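Local coordinates for intracellular exo-alpha-(1->5)-L-arabinofuranosidase (Bifidobacterium longum, PDB 2Y2W), which cleaves terminal alpha-(1->5)-linked arabinofuranosyl units from arabinans and also acts on arabinoxylan, contributing to the breakdown of plant cell walls, at residues D[441-452]-D[464-473]. Numbering follows the deposited sequence.
Sequences ARGQAYAPAISS and PAIDAVVTWD
Thr471 forks around the methyl of Ala441: with OG1 set between the backbone N and the carbonyl carbon (chi1 45°), OG1 and CG2 both lie 3.8 Å from Ala441 CB. Its one hydroxyl proton has two weak acceptors to choose between, a water and Leu480 O on the next strand; the water itself donates to Arg442 O, 2.6 Å away. Cutting Thr471 back to an alanine removes both prongs, which is likely to open a gap beside Ala441 and leave the water on Arg442 O without its threonine partner. Just beyond, Gly443 takes a positive phi, and a side chain there would run into Trp472 O.

Tyr446 and Trp472 meet on the other face of the sheet. The tyrosine ring, anti to the carbonyl carbon (chi1 -74°), brings CE2 to 4.1 Å from Trp472 CB, while Tyr446 CB rests on Val470 CB and Val470 O sits at the ring edge. Beneath these side chains, paired backbone hydrogen bonds join Gln444 to Trp472 and Tyr446 to Val470. The two strands form an antiparallel beta hairpin in the beta-sandwich domain that accompanies the catalytic barrel in family 51; the first strand also pairs with the N-terminal strand 45-48.

Past Tyr446 the ladder opens, and the axes of 449-451 and 466-473 approach no closer than 7.6 Å. Side chains bridge the widened part: Pro448 puts CG 4.0 Å from Val470 CG2 and CD against Ala468 O, and Ile47 packs against Pro448, Ile450, Ile466 and Ala468. Ile450 spans a length of the second strand, CG2 lying 3.6 Å from Ile466 O and CD1 near Ala468 N and Asp467 OD1. At the far end Ser452 OG takes a weak hydrogen bond from Ile466 N at 3.4 Å, its CB nestling against Ile466 CB.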
loop_
_atom_site.group_PDB
_atom_site.type_symbol
_atom_site.label_atom_id
_atom_site.label_comp_id
_atom_site.label_asym_id
_atom_site.label_seq_id
_atom_site.Cartn_x
_atom_site.Cartn_y
_atom_site.Cartn_z
ATOM N N ALA D 441 -30.265 -0.701 34.173
ATOM C CA ALA D 441 -30.716 0.230 33.141
ATOM C C ALA D 441 -31.333 -0.534 31.971
ATOM O O ALA D 441 -30.660 -0.840 30.985
ATOM C CB ALA D 441 -29.574 1.126 32.673
ATOM N N ARG D 442 -32.619 -0.846 32.104
ATOM C CA ARG D 442 -33.346 -1.629 31.108
ATOM C C ARG D 442 -34.532 -0.859 30.533
ATOM O O ARG D 442 -35.004 0.112 31.130
ATOM C CB ARG D 442 -33.831 -2.952 31.713
ATOM C CG ARG D 442 -32.728 -3.920 32.135
ATOM C CD ARG D 442 -31.970 -4.491 30.937
ATOM N NE ARG D 442 -31.348 -5.780 31.244
ATOM C CZ ARG D 442 -30.154 -5.933 31.813
ATOM N NH1 ARG D 442 -29.426 -4.879 32.156
ATOM N NH2 ARG D 442 -29.687 -7.154 32.044
ATOM N N GLY D 443 -35.002 -1.303 29.368
ATOM C CA GLY D 443 -36.188 -0.735 28.734
ATOM C C GLY D 443 -35.905 0.523 27.941
ATOM O O GLY D 443 -35.120 0.505 26.991
ATOM N N GLN D 444 -36.556 1.616 28.335
ATOM C CA GLN D 444 -36.422 2.905 27.656
ATOM C C GLN D 444 -35.618 3.897 28.498
ATOM O O GLN D 444 -35.660 3.857 29.730
ATOM C CB GLN D 444 -37.801 3.491 27.337
ATOM C CG GLN D 444 -38.625 2.695 26.324
ATOM C CD GLN D 444 -38.327 3.060 24.874
ATOM O OE1 GLN D 444 -37.574 3.994 24.589
ATOM N NE2 GLN D 444 -38.926 2.321 23.948
ATOM N N ALA D 445 -34.892 4.785 27.821
ATOM C CA ALA D 445 -34.099 5.816 28.485
ATOM C C ALA D 445 -34.790 7.173 28.397
ATOM O O ALA D 445 -35.188 7.609 27.316
ATOM C CB ALA D 445 -32.699 5.885 27.885
ATOM N N TYR D 446 -34.930 7.827 29.544
ATOM C CA TYR D 446 -35.604 9.120 29.631
ATOM C C TYR D 446 -34.658 10.201 30.141
ATOM O O TYR D 446 -33.879 9.967 31.068
ATOM C CB TYR D 446 -36.823 9.027 30.553
ATOM C CG TYR D 446 -38.010 8.302 29.958
ATOM C CD1 TYR D 446 -38.950 8.985 29.187
ATOM C CD2 TYR D 446 -38.204 6.938 30.178
ATOM C CE1 TYR D 446 -40.050 8.327 28.641
ATOM C CE2 TYR D 446 -39.304 6.268 29.635
ATOM C CZ TYR D 446 -40.219 6.972 28.865
ATOM O OH TYR D 446 -41.307 6.329 28.320
ATOM N N ALA D 447 -34.732 11.379 29.526
ATOM C CA ALA D 447 -33.951 12.533 29.964
ATOM C C ALA D 447 -34.840 13.499 30.752
ATOM O O ALA D 447 -35.564 14.303 30.159
ATOM C CB ALA D 447 -33.309 13.232 28.766
ATOM N N PRO D 448 -34.788 13.421 32.096
ATOM C CA PRO D 448 -35.706 14.197 32.930
ATOM C C PRO D 448 -35.379 15.686 32.932
ATOM O O PRO D 448 -34.239 16.072 32.659
ATOM C CB PRO D 448 -35.494 13.606 34.325
ATOM C CG PRO D 448 -34.093 13.116 34.314
ATOM C CD PRO D 448 -33.792 12.690 32.905
ATOM N N ALA D 449 -36.384 16.508 33.225
ATOM C CA ALA D 449 -36.182 17.940 33.402
ATOM C C ALA D 449 -35.327 18.177 34.642
ATOM O O ALA D 449 -35.640 17.686 35.732
ATOM C CB ALA D 449 -37.516 18.662 33.516
ATOM N N ILE D 450 -34.232 18.909 34.455
ATOM C CA ILE D 450 -33.282 19.180 35.531
ATOM C C ILE D 450 -33.224 20.677 35.841
ATOM O O ILE D 450 -33.104 21.506 34.935
ATOM C CB ILE D 450 -31.862 18.646 35.192
ATOM C CG1 ILE D 450 -31.915 17.155 34.828
ATOM C CG2 ILE D 450 -30.897 18.881 36.359
ATOM C CD1 ILE D 450 -30.711 16.654 34.042
ATOM N N SER D 451 -33.327 21.002 37.127
ATOM C CA SER D 451 -33.169 22.369 37.610
ATOM C C SER D 451 -32.234 22.376 38.814
ATOM O O SER D 451 -32.630 22.003 39.919
ATOM C CB SER D 451 -34.526 22.976 37.976
ATOM O OG SER D 451 -35.410 22.960 36.869
ATOM N N SER D 452 -30.990 22.788 38.590
ATOM C CA SER D 452 -29.974 22.802 39.639
ATOM C C SER D 452 -29.145 24.083 39.589
ATOM O O SER D 452 -28.996 24.681 38.519
ATOM C CB SER D 452 -29.057 21.578 39.515
ATOM O OG SER D 452 -28.167 21.699 38.418
ATOM N N PRO D 464 -24.611 22.851 35.034
ATOM C CA PRO D 464 -25.443 22.353 36.134
ATOM C C PRO D 464 -24.680 21.387 37.034
ATOM O O PRO D 464 -23.929 20.542 36.543
ATOM C CB PRO D 464 -26.579 21.620 35.413
ATOM C CG PRO D 464 -26.639 22.243 34.065
ATOM C CD PRO D 464 -25.217 22.562 33.721
ATOM N N ALA D 465 -24.867 21.527 38.343
ATOM C CA ALA D 465 -24.207 20.662 39.315
ATOM C C ALA D 465 -24.776 19.245 39.278
ATOM O O ALA D 465 -24.024 18.269 39.295
ATOM C CB ALA D 465 -24.323 21.252 40.716
ATOM N N ILE D 466 -26.103 19.145 39.222
ATOM C CA ILE D 466 -26.790 17.854 39.197
ATOM C C ILE D 466 -27.040 17.400 37.758
ATOM O O ILE D 466 -27.426 18.201 36.901
ATOM C CB ILE D 466 -28.125 17.891 40.008
ATOM C CG1 ILE D 466 -27.899 18.430 41.430
ATOM C CG2 ILE D 466 -28.801 16.513 40.045
ATOM C CD1 ILE D 466 -26.981 17.578 42.318
ATOM N N ASP D 467 -26.803 16.112 37.511
ATOM C CA ASP D 467 -27.034 15.480 36.214
ATOM C C ASP D 467 -27.609 14.080 36.444
ATOM O O ASP D 467 -27.123 13.355 37.315
ATOM C CB ASP D 467 -25.719 15.404 35.430
ATOM C CG ASP D 467 -25.920 15.038 33.967
ATOM O OD1 ASP D 467 -27.041 15.213 33.441
ATOM O OD2 ASP D 467 -24.939 14.581 33.339
ATOM N N ALA D 468 -28.633 13.702 35.673
ATOM C CA ALA D 468 -29.366 12.449 35.920
ATOM C C ALA D 468 -30.013 11.791 34.692
ATOM O O ALA D 468 -30.336 12.464 33.709
ATOM C CB ALA D 468 -30.418 12.668 37.011
ATOM N N VAL D 469 -30.193 10.468 34.773
ATOM C CA VAL D 469 -30.968 9.684 33.795
ATOM C C VAL D 469 -32.029 8.817 34.458
ATOM O O VAL D 469 -31.865 8.378 35.598
ATOM C CB VAL D 469 -30.097 8.718 32.944
ATOM C CG1 VAL D 469 -29.526 9.418 31.743
ATOM C CG2 VAL D 469 -29.009 8.045 33.783
ATOM N N VAL D 470 -33.105 8.552 33.722
ATOM C CA VAL D 470 -34.142 7.625 34.167
ATOM C C VAL D 470 -34.333 6.519 33.129
ATOM O O VAL D 470 -34.596 6.796 31.957
ATOM C CB VAL D 470 -35.494 8.343 34.423
ATOM C CG1 VAL D 470 -36.561 7.350 34.873
ATOM C CG2 VAL D 470 -35.335 9.449 35.459
ATOM N N THR D 471 -34.179 5.272 33.567
ATOM C CA THR D 471 -34.486 4.116 32.724
ATOM C C THR D 471 -35.723 3.399 33.253
ATOM O O THR D 471 -35.876 3.214 34.465
ATOM C CB THR D 471 -33.298 3.136 32.602
ATOM O OG1 THR D 471 -32.716 2.911 33.891
ATOM C CG2 THR D 471 -32.241 3.695 31.664
ATOM N N TRP D 472 -36.600 2.999 32.334
ATOM C CA TRP D 472 -37.921 2.488 32.692
ATOM C C TRP D 472 -38.409 1.396 31.744
ATOM O O TRP D 472 -38.456 1.588 30.525
ATOM C CB TRP D 472 -38.921 3.651 32.741
ATOM C CG TRP D 472 -40.359 3.262 32.945
ATOM C CD1 TRP D 472 -41.366 3.350 32.027
ATOM C CD2 TRP D 472 -40.950 2.740 34.141
ATOM N NE1 TRP D 472 -42.547 2.912 32.574
ATOM C CE2 TRP D 472 -42.321 2.531 33.871
ATOM C CE3 TRP D 472 -40.455 2.427 35.414
ATOM C CZ2 TRP D 472 -43.207 2.023 34.827
ATOM C CZ3 TRP D 472 -41.337 1.920 36.365
ATOM C CH2 TRP D 472 -42.697 1.725 36.064
ATOM N N ASP D 473 -38.767 0.252 32.324
ATOM C CA ASP D 473 -39.379 -0.854 31.589
ATOM C C ASP D 473 -40.886 -0.839 31.843
ATOM O O ASP D 473 -41.337 -1.024 32.978
ATOM C CB ASP D 473 -38.767 -2.194 32.025
ATOM C CG ASP D 473 -38.966 -3.302 31.001
ATOM O OD1 ASP D 473 -40.115 -3.532 30.565
ATOM O OD2 ASP D 473 -37.965 -3.960 30.641
HETATM O O HOH W 1 -34.938 0.321 33.732
#